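Local coordinates for protein prolyl endopeptidase (Myxococcus xanthus, PDB 2BKL) that probably cleaves oligopeptides on the carboxyl side of proline, and less readily of alanine, as a serine endopeptidase of the prolyl oligopeptidase family, at residues A[127-132]-A[177-182]; A[481-486]-A[507-512]; A[539-544]-A[593-598]. All coordinates share one frame; numbering follows the deposited sequence.

Overall arrangement
Following the chain from the N terminus, contact 1 comes first, within the beta-propeller: it joins the end of strand 121-128 to the turn before strand 181-186, closing a loop whose 44 intervening residues hold the remaining strands of that sheet and the first strand of the next. Contact 2 follows in the alpha/beta-hydrolase part, where the loop after strand 477-481 meets helix 503-518 across 20 intervening residues. Contact 3 then brings helix 534-545 against the segment after helix 584-593. The three run in series, none nested or crossed. Contacts 2 and 3 touch, Phe509 and His510 packing on Val539 and Ala542, with centres about 15 Å apart; contact 1 is centred about 44 Å from contact 2.

Contact 1 of 3, residues A[127-132]-A[177-182]; sequences AVSWDG and PDSKGF. With SO4 (sulfate ion), chain F.
Ser179 pushes its hydroxyl into the type I turn Ser129 to Gly132, where Ser179 OG accepts from Asp131 N at 3.1 Å, with a bent N-H...O angle of 143°. The carboxylate of Asp131 lies against the same serine, its CG 3.3 Å from Ser179 OG, while OD2 rests near Ser179 CB. It is held there from within its own turn. With CG set between the backbone N and the carbonyl carbon (chi1 67°), Asp131 folds back so that its OD1 accepts from Ser129 OG at 2.6 Å, and OD1 also takes the backbone N-H of Lys133. Without the carboxylate of Asp131, as with an alanine here, the Ser129 hydroxyl and the Lys133 N-H would probably lose this acceptor and a gap would open beside Ser179. At the preceding residue, the indole of Trp130 comes obliquely to Pro177, CD1 lying 3.9 Å from Pro177 CA; its NE1 is bonded to Trp175 O, and Arg236 makes a cation-pi contact with the ring. Beyond Pro177, Asp178 N donates at 2.9 Å to O2 of a sulfate probably carried over from the crystallisation liquor, and Asp178 OD1 closes an Asx turn onto Lys180 N. The contact thus joins the turn between strands 121-128 and 134-141 of one propeller sheet to the turn between strands 174-175 and 181-186 of another.

Contact 2 of 3, residues A[481-486]-A[507-512]; sequences ANLRGG and DDFHAA
Leu483 and Asp508 bring the two backbones to 5.9 Å between their CA atoms, where an irregular segment leaving strand 477-481 makes a type II turn from Leu483 to Gly486 alongside helix 503-518. The polar half of the contact is the pairing of Arg484 with Asp508. The arginine bends at chi3 (-73°) and presents its guanidinium side-on, so that NE and NH2 each face one carboxylate oxygen, and the two planes lie only 18° apart. Arg484 NE meets the syn lone pair of Asp508 OD2 at 3.0 Å in an almost straight bond (173°), and Arg484 NH2 reaches Asp508 OD1 at 2.8 Å on the syn side, a little out of the carboxylate plane. Asp508 OD2 is used twice: its anti lone pair receives Arg484 N at 3.1 Å. One residue earlier the contact is apolar. The side chains of Leu483 and Asp508 run antiparallel past one another, Leu483 CD2 lying 3.5 Å from Asp508 CB, while Leu483 CD1 comes obliquely to the Phe509 ring at 3.8 Å from Phe509 CD1. Farther along, the CB atoms of Ala481 and Ala512 approach to 4.3 Å, and Tyr422 of strand 415-423 packs on both alanines and on Leu483. Asp508 OD1 has a further bond with Ser424 OG, and Arg484 NH1 makes a salt bridge to Asp426. The buried carboxylate therefore has hydrogen-bond partners on both oxygens and a positive charge close to its own plane, which should stabilise its ionised form; main-chain and side-chain bonds from the same arginine together fix its rotation and tie the loop to the helix.

Contact 3 of 3, residues A[539-544]-A[593-598]; sequences VGAAMT and YSPYHH
Ala541 and Pro595 bring the backbones to 5.1 Å between CA atoms, with a second close approach at Thr544 and His598, as one side of helix 534-545 faces the short 3-10 segment 595-597. The Pro595 ring lies against the helix at Gly540 and Ala541: Pro595 CG sits 3.5 Å from Ala541 N, and CB is close to the carbonyl of Gly540. Gly540 lets the ring come this near, since a beta carbon there would be only about 3.3 Å from Pro595 CB. One turn on, Thr544 crosses the proline obliquely, and the threonine's methyl and hydroxyl go different ways. Thr544 CG2 lies 3.6 Å from Pro595 O, and Thr544 CB rests 3.4 Å from His598 O, with the CB of His598 beyond. Thr544 OG1, placed between the backbone N and the carbonyl carbon (chi1 51°), turns back along the helix and donates to Gly540 O at 2.8 Å. That carbonyl also accepts the backbone N-H of Thr544, so it serves two donors. No direct hydrogen bond joins the segments; two waters bridge them instead. One donates to Thr544 OG1 and to Tyr593 O, each at 2.8 Å, and the other donates to the carbonyls of Thr544 and His598. The His598 ring leads away from the helix, its NE2 bonded to His591 O, while Phe627 of helix 622-632 packs on both Thr544 and Pro595. Helix 534-545 follows strand 527-532 and the Ser533 turn, a sequence and geometry consistent with the nucleophile elbow of the alpha/beta-hydrolase fold. The contact is thus packing of the helix behind that elbow against the segment leading from helix 584-593 to strand 607-613.

Contact 1 of 3, residues A[127-132]-A[177-182]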
loop_
_atom_site.group_PDB
_atom_site.type_symbol
_atom_site.label_atom_id
_atom_site.label_comp_id
_atom_site.label_asym_id
_atom_site.label_seq_id
_atom_site.Cartn_x
_atom_site.Cartn_y
_atom_site.Cartn_z
ATOM N N ALA A 127 17.425 7.865 -1.794
ATOM C CA ALA A 127 17.842 7.975 -3.183
ATOM C C ALA A 127 19.317 8.290 -3.184
ATOM O O ALA A 127 19.747 9.300 -2.607
ATOM C CB ALA A 127 17.064 9.073 -3.915
ATOM N N VAL A 128 20.105 7.444 -3.825
ATOM C CA VAL A 128 21.539 7.607 -3.901
ATOM C C VAL A 128 21.887 8.484 -5.097
ATOM O O VAL A 128 21.343 8.320 -6.205
ATOM C CB VAL A 128 22.234 6.237 -4.058
ATOM C CG1 VAL A 128 23.758 6.386 -3.929
ATOM C CG2 VAL A 128 21.681 5.239 -3.051
ATOM N N SER A 129 22.838 9.387 -4.932
ATOM C CA SER A 129 23.322 10.220 -6.032
ATOM C C SER A 129 24.054 9.339 -7.055
ATOM O O SER A 129 24.523 8.249 -6.753
ATOM C CB SER A 129 24.220 11.335 -5.502
ATOM O OG SER A 129 25.407 10.806 -4.932
ATOM N N TRP A 130 24.112 9.820 -8.297
ATOM C CA TRP A 130 24.673 9.037 -9.391
ATOM C C TRP A 130 26.151 8.747 -9.203
ATOM O O TRP A 130 26.623 7.729 -9.696
ATOM C CB TRP A 130 24.387 9.698 -10.760
ATOM C CG TRP A 130 22.921 9.709 -11.001
ATOM C CD1 TRP A 130 22.075 10.778 -10.884
ATOM C CD2 TRP A 130 22.086 8.575 -11.241
ATOM N NE1 TRP A 130 20.779 10.378 -11.077
ATOM C CE2 TRP A 130 20.746 9.029 -11.284
ATOM C CE3 TRP A 130 22.327 7.205 -11.420
ATOM C CZ2 TRP A 130 19.656 8.172 -11.522
ATOM C CZ3 TRP A 130 21.254 6.363 -11.648
ATOM C CH2 TRP A 130 19.934 6.840 -11.691
ATOM N N ASP A 131 26.864 9.604 -8.469
ATOM C CA ASP A 131 28.274 9.381 -8.177
ATOM C C ASP A 131 28.532 8.446 -6.987
ATOM O O ASP A 131 29.690 8.130 -6.672
ATOM C CB ASP A 131 29.039 10.709 -8.031
ATOM C CG ASP A 131 28.643 11.521 -6.835
ATOM O OD1 ASP A 131 27.763 11.074 -6.066
ATOM O OD2 ASP A 131 29.159 12.644 -6.593
ATOM N N GLY A 132 27.464 8.019 -6.324
ATOM C CA GLY A 132 27.561 7.127 -5.169
ATOM C C GLY A 132 28.131 7.794 -3.936
ATOM O O GLY A 132 28.476 7.080 -2.990
ATOM N N PRO A 177 22.279 14.218 -13.076
ATOM C CA PRO A 177 23.499 13.448 -13.394
ATOM C C PRO A 177 24.797 14.005 -12.784
ATOM O O PRO A 177 25.727 13.212 -12.558
ATOM C CB PRO A 177 23.551 13.483 -14.916
ATOM C CG PRO A 177 22.246 13.899 -15.403
ATOM C CD PRO A 177 21.501 14.548 -14.284
ATOM N N ASP A 178 24.869 15.307 -12.509
ATOM C CA ASP A 178 26.054 15.910 -11.885
ATOM C C ASP A 178 26.158 15.696 -10.382
ATOM O O ASP A 178 27.142 16.102 -9.771
ATOM C CB ASP A 178 26.123 17.406 -12.203
ATOM C CG ASP A 178 24.905 18.201 -11.701
ATOM O OD1 ASP A 178 24.068 17.652 -10.942
ATOM O OD2 ASP A 178 24.736 19.412 -12.024
ATOM N N SER A 179 25.141 15.064 -9.805
ATOM C CA SER A 179 25.068 14.787 -8.364
ATOM C C SER A 179 25.135 16.063 -7.520
ATOM O O SER A 179 25.440 15.991 -6.316
ATOM C CB SER A 179 26.174 13.814 -7.913
ATOM O OG SER A 179 26.018 12.579 -8.561
ATOM N N LYS A 180 24.797 17.197 -8.118
ATOM C CA LYS A 180 24.897 18.480 -7.427
ATOM C C LYS A 180 23.605 18.897 -6.721
ATOM O O LYS A 180 23.612 19.859 -5.938
ATOM C CB LYS A 180 25.335 19.573 -8.408
ATOM C CG LYS A 180 26.783 19.389 -8.871
ATOM C CD LYS A 180 27.434 20.666 -9.357
ATOM C CE LYS A 180 28.911 20.466 -9.715
ATOM N NZ LYS A 180 29.684 19.841 -8.593
ATOM N N GLY A 181 22.526 18.155 -6.937
ATOM C CA GLY A 181 21.256 18.461 -6.302
ATOM C C GLY A 181 20.171 17.560 -6.861
ATOM O O GLY A 181 20.431 16.621 -7.657
ATOM N N PHE A 182 18.945 17.769 -6.417
ATOM C CA PHE A 182 17.853 16.892 -6.798
ATOM C C PHE A 182 16.526 17.651 -6.914
ATOM O O PHE A 182 16.290 18.668 -6.234
ATOM C CB PHE A 182 17.720 15.746 -5.810
ATOM C CG PHE A 182 17.636 16.170 -4.369
ATOM C CD1 PHE A 182 16.410 16.602 -3.817
ATOM C CD2 PHE A 182 18.744 16.071 -3.535
ATOM C CE1 PHE A 182 16.350 16.977 -2.470
ATOM C CE2 PHE A 182 18.664 16.444 -2.178
ATOM C CZ PHE A 182 17.476 16.873 -1.666
HETATM S S SO4 F . 23.141 17.904 -15.282
HETATM O O1 SO4 F . 23.084 19.326 -14.946
HETATM O O2 SO4 F . 23.357 17.227 -14.028
HETATM O O3 SO4 F . 21.929 17.546 -16.023
HETATM O O4 SO4 F . 24.298 17.623 -16.150
#

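Contact 2 of 3, residues A[481-486]-A[507-512]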
loop_
_atom_site.group_PDB
_atom_site.type_symbol
_atom_site.label_atom_id
_atom_site.label_comp_id
_atom_site.label_asym_id
_atom_site.label_seq_id
_atom_site.Cartn_x
_atom_site.Cartn_y
_atom_site.Cartn_z
ATOM N N ALA A 481 -9.066 -12.732 -1.615
ATOM C CA ALA A 481 -9.920 -12.538 -2.787
ATOM C C ALA A 481 -9.437 -11.389 -3.633
ATOM O O ALA A 481 -9.095 -10.317 -3.083
ATOM C CB ALA A 481 -11.352 -12.334 -2.364
ATOM N N ASN A 482 -9.443 -11.555 -4.951
ATOM C CA ASN A 482 -9.020 -10.532 -5.907
ATOM C C ASN A 482 -10.247 -9.757 -6.385
ATOM O O ASN A 482 -10.629 -9.768 -7.562
ATOM C CB ASN A 482 -8.284 -11.174 -7.085
ATOM C CG ASN A 482 -7.004 -11.832 -6.680
ATOM O OD1 ASN A 482 -6.944 -13.047 -6.546
ATOM N ND2 ASN A 482 -5.962 -11.036 -6.502
ATOM N N LEU A 483 -10.819 -9.039 -5.440
ATOM C CA LEU A 483 -12.048 -8.299 -5.632
ATOM C C LEU A 483 -11.903 -7.227 -6.716
ATOM O O LEU A 483 -10.807 -6.695 -6.969
ATOM C CB LEU A 483 -12.435 -7.599 -4.354
ATOM C CG LEU A 483 -12.498 -8.420 -3.090
ATOM C CD1 LEU A 483 -12.752 -7.500 -1.859
ATOM C CD2 LEU A 483 -13.569 -9.470 -3.204
ATOM N N ARG A 484 -13.014 -6.913 -7.373
ATOM C CA ARG A 484 -13.056 -5.731 -8.243
ATOM C C ARG A 484 -12.660 -4.482 -7.441
ATOM O O ARG A 484 -12.619 -4.496 -6.185
ATOM C CB ARG A 484 -14.420 -5.572 -8.905
ATOM C CG ARG A 484 -14.621 -6.527 -10.069
ATOM C CD ARG A 484 -16.008 -6.481 -10.699
ATOM N NE ARG A 484 -16.990 -7.100 -9.815
ATOM C CZ ARG A 484 -18.267 -7.175 -10.099
ATOM N NH1 ARG A 484 -18.724 -6.652 -11.220
ATOM N NH2 ARG A 484 -19.101 -7.728 -9.239
ATOM N N GLY A 485 -12.300 -3.424 -8.163
ATOM C CA GLY A 485 -11.657 -2.283 -7.574
ATOM C C GLY A 485 -10.150 -2.398 -7.571
ATOM O O GLY A 485 -9.465 -1.385 -7.620
ATOM N N GLY A 486 -9.622 -3.617 -7.492
ATOM C CA GLY A 486 -8.230 -3.865 -7.750
ATOM C C GLY A 486 -7.895 -3.741 -9.214
ATOM O O GLY A 486 -8.729 -3.415 -10.050
ATOM N N ASP A 507 -20.082 -6.840 -2.758
ATOM C CA ASP A 507 -20.760 -8.040 -3.269
ATOM C C ASP A 507 -19.777 -9.166 -3.617
ATOM O O ASP A 507 -20.019 -10.327 -3.301
ATOM C CB ASP A 507 -21.632 -7.710 -4.448
ATOM C CG ASP A 507 -22.807 -6.846 -4.105
ATOM O OD1 ASP A 507 -23.225 -6.773 -2.922
ATOM O OD2 ASP A 507 -23.359 -6.222 -5.008
ATOM N N ASP A 508 -18.647 -8.830 -4.224
ATOM C CA ASP A 508 -17.605 -9.815 -4.479
ATOM C C ASP A 508 -17.107 -10.437 -3.189
ATOM O O ASP A 508 -16.834 -11.619 -3.148
ATOM C CB ASP A 508 -16.421 -9.197 -5.225
ATOM C CG ASP A 508 -16.732 -8.783 -6.639
ATOM O OD1 ASP A 508 -17.821 -9.091 -7.194
ATOM O OD2 ASP A 508 -15.894 -8.074 -7.251
ATOM N N PHE A 509 -16.994 -9.660 -2.112
ATOM C CA PHE A 509 -16.481 -10.194 -0.848
ATOM C C PHE A 509 -17.507 -11.065 -0.151
ATOM O O PHE A 509 -17.149 -12.130 0.359
ATOM C CB PHE A 509 -16.068 -9.029 0.053
ATOM C CG PHE A 509 -15.069 -9.378 1.138
ATOM C CD1 PHE A 509 -13.840 -9.933 0.855
ATOM C CD2 PHE A 509 -15.362 -9.122 2.454
ATOM C CE1 PHE A 509 -12.910 -10.183 1.852
ATOM C CE2 PHE A 509 -14.429 -9.378 3.457
ATOM C CZ PHE A 509 -13.204 -9.914 3.140
ATOM N N HIS A 510 -18.771 -10.619 -0.106
ATOM C CA HIS A 510 -19.803 -11.489 0.452
ATOM C C HIS A 510 -19.811 -12.860 -0.288
ATOM O O HIS A 510 -19.956 -13.897 0.340
ATOM C CB HIS A 510 -21.185 -10.916 0.330
ATOM C CG HIS A 510 -21.429 -9.636 1.073
ATOM N ND1 HIS A 510 -21.185 -9.494 2.422
ATOM C CD2 HIS A 510 -21.988 -8.471 0.656
ATOM C CE1 HIS A 510 -21.563 -8.281 2.795
ATOM N NE2 HIS A 510 -22.036 -7.633 1.742
ATOM N N ALA A 511 -19.661 -12.845 -1.608
ATOM C CA ALA A 511 -19.672 -14.072 -2.397
ATOM C C ALA A 511 -18.467 -14.947 -2.086
ATOM O O ALA A 511 -18.579 -16.172 -2.143
ATOM C CB ALA A 511 -19.767 -13.741 -3.876
ATOM N N ALA A 512 -17.314 -14.362 -1.763
ATOM C CA ALA A 512 -16.147 -15.157 -1.348
ATOM C C ALA A 512 -16.461 -15.884 -0.042
ATOM O O ALA A 512 -16.138 -17.068 0.098
ATOM C CB ALA A 512 -14.935 -14.280 -1.162
#

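Contact 3 of 3, residues A[539-544]-A[593-598]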
loop_
_atom_site.group_PDB
_atom_site.type_symbol
_atom_site.label_atom_id
_atom_site.label_comp_id
_atom_site.label_asym_id
_atom_site.label_seq_id
_atom_site.Cartn_x
_atom_site.Cartn_y
_atom_site.Cartn_z
ATOM N N VAL A 539 -14.391 -4.405 5.277
ATOM C CA VAL A 539 -14.913 -5.295 6.326
ATOM C C VAL A 539 -16.010 -4.634 7.157
ATOM O O VAL A 539 -16.903 -5.320 7.656
ATOM C CB VAL A 539 -13.810 -5.973 7.195
ATOM C CG1 VAL A 539 -12.911 -6.782 6.316
ATOM C CG2 VAL A 539 -13.026 -4.976 8.021
ATOM N N GLY A 540 -15.957 -3.314 7.319
ATOM C CA GLY A 540 -17.057 -2.601 7.933
ATOM C C GLY A 540 -18.347 -2.676 7.154
ATOM O O GLY A 540 -19.438 -2.861 7.740
ATOM N N ALA A 541 -18.253 -2.566 5.822
ATOM C CA ALA A 541 -19.398 -2.715 4.936
ATOM C C ALA A 541 -19.920 -4.158 4.995
ATOM O O ALA A 541 -21.103 -4.402 5.099
ATOM C CB ALA A 541 -19.012 -2.310 3.521
ATOM N N ALA A 542 -19.000 -5.106 4.976
ATOM C CA ALA A 542 -19.394 -6.510 4.968
ATOM C C ALA A 542 -20.167 -6.821 6.259
ATOM O O ALA A 542 -21.223 -7.454 6.205
ATOM C CB ALA A 542 -18.189 -7.398 4.829
ATOM N N MET A 543 -19.666 -6.359 7.414
ATOM C CA MET A 543 -20.275 -6.746 8.690
ATOM C C MET A 543 -21.583 -6.026 8.929
ATOM O O MET A 543 -22.436 -6.546 9.632
ATOM C CB MET A 543 -19.311 -6.570 9.848
ATOM C CG MET A 543 -19.146 -5.213 10.357
ATOM S SD MET A 543 -18.203 -5.164 11.941
ATOM C CE MET A 543 -19.135 -5.572 13.081
ATOM N N THR A 544 -21.758 -4.830 8.356
ATOM C CA THR A 544 -23.021 -4.109 8.515
ATOM C C THR A 544 -24.087 -4.582 7.537
ATOM O O THR A 544 -25.285 -4.522 7.843
ATOM C CB THR A 544 -22.839 -2.572 8.422
ATOM O OG1 THR A 544 -22.107 -2.203 7.257
ATOM C CG2 THR A 544 -22.059 -2.003 9.642
ATOM N N TYR A 593 -23.746 2.859 1.548
ATOM C CA TYR A 593 -22.835 1.857 2.128
ATOM C C TYR A 593 -22.007 2.252 3.357
ATOM O O TYR A 593 -21.444 1.374 3.985
ATOM C CB TYR A 593 -21.919 1.234 1.066
ATOM C CG TYR A 593 -20.815 2.121 0.470
ATOM C CD1 TYR A 593 -19.657 2.400 1.190
ATOM C CD2 TYR A 593 -20.893 2.603 -0.831
ATOM C CE1 TYR A 593 -18.627 3.136 0.635
ATOM C CE2 TYR A 593 -19.889 3.343 -1.388
ATOM C CZ TYR A 593 -18.744 3.610 -0.663
ATOM O OH TYR A 593 -17.712 4.324 -1.238
ATOM N N SER A 594 -21.930 3.546 3.667
ATOM C CA SER A 594 -21.122 4.133 4.769
ATOM C C SER A 594 -21.314 3.302 6.040
ATOM O O SER A 594 -22.414 3.293 6.600
ATOM C CB SER A 594 -21.579 5.557 4.999
ATOM O OG SER A 594 -20.879 6.151 6.091
ATOM N N PRO A 595 -20.354 2.487 6.438
ATOM C CA PRO A 595 -20.612 1.533 7.525
ATOM C C PRO A 595 -21.112 2.170 8.820
ATOM O O PRO A 595 -21.959 1.605 9.505
ATOM C CB PRO A 595 -19.250 0.836 7.697
ATOM C CG PRO A 595 -18.714 0.863 6.311
ATOM C CD PRO A 595 -19.064 2.217 5.766
ATOM N N TYR A 596 -20.571 3.329 9.170
ATOM C CA TYR A 596 -20.945 4.024 10.397
ATOM C C TYR A 596 -22.431 4.336 10.444
ATOM O O TYR A 596 -22.998 4.396 11.526
ATOM C CB TYR A 596 -20.135 5.299 10.518
ATOM C CG TYR A 596 -20.551 6.217 11.639
ATOM C CD1 TYR A 596 -20.445 5.838 12.962
ATOM C CD2 TYR A 596 -21.044 7.472 11.364
ATOM C CE1 TYR A 596 -20.810 6.685 13.990
ATOM C CE2 TYR A 596 -21.433 8.335 12.398
ATOM C CZ TYR A 596 -21.290 7.928 13.693
ATOM O OH TYR A 596 -21.634 8.861 14.649
ATOM N N HIS A 597 -23.054 4.507 9.271
ATOM C CA HIS A 597 -24.478 4.831 9.164
ATOM C C HIS A 597 -25.370 3.620 8.965
ATOM O O HIS A 597 -26.578 3.770 8.734
ATOM C CB HIS A 597 -24.698 5.842 8.034
ATOM C CG HIS A 597 -23.966 7.109 8.257
ATOM N ND1 HIS A 597 -22.720 7.356 7.711
ATOM C CD2 HIS A 597 -24.289 8.205 8.986
ATOM C CE1 HIS A 597 -22.299 8.539 8.117
ATOM N NE2 HIS A 597 -23.239 9.087 8.882
ATOM N N HIS A 598 -24.798 2.424 9.090
ATOM C CA HIS A 598 -25.548 1.196 8.862
ATOM C C HIS A 598 -25.394 0.155 9.947
ATOM O O HIS A 598 -25.585 -1.054 9.715
ATOM C CB HIS A 598 -25.209 0.642 7.483
ATOM C CG HIS A 598 -25.784 1.471 6.376
ATOM N ND1 HIS A 598 -27.078 1.316 5.911
ATOM C CD2 HIS A 598 -25.263 2.522 5.695
ATOM C CE1 HIS A 598 -27.309 2.219 4.972
ATOM N NE2 HIS A 598 -26.231 2.969 4.832
HETATM O O HOH W 1 -22.829 -0.839 4.878
HETATM O O HOH W 2 -27.301 -2.421 7.458
#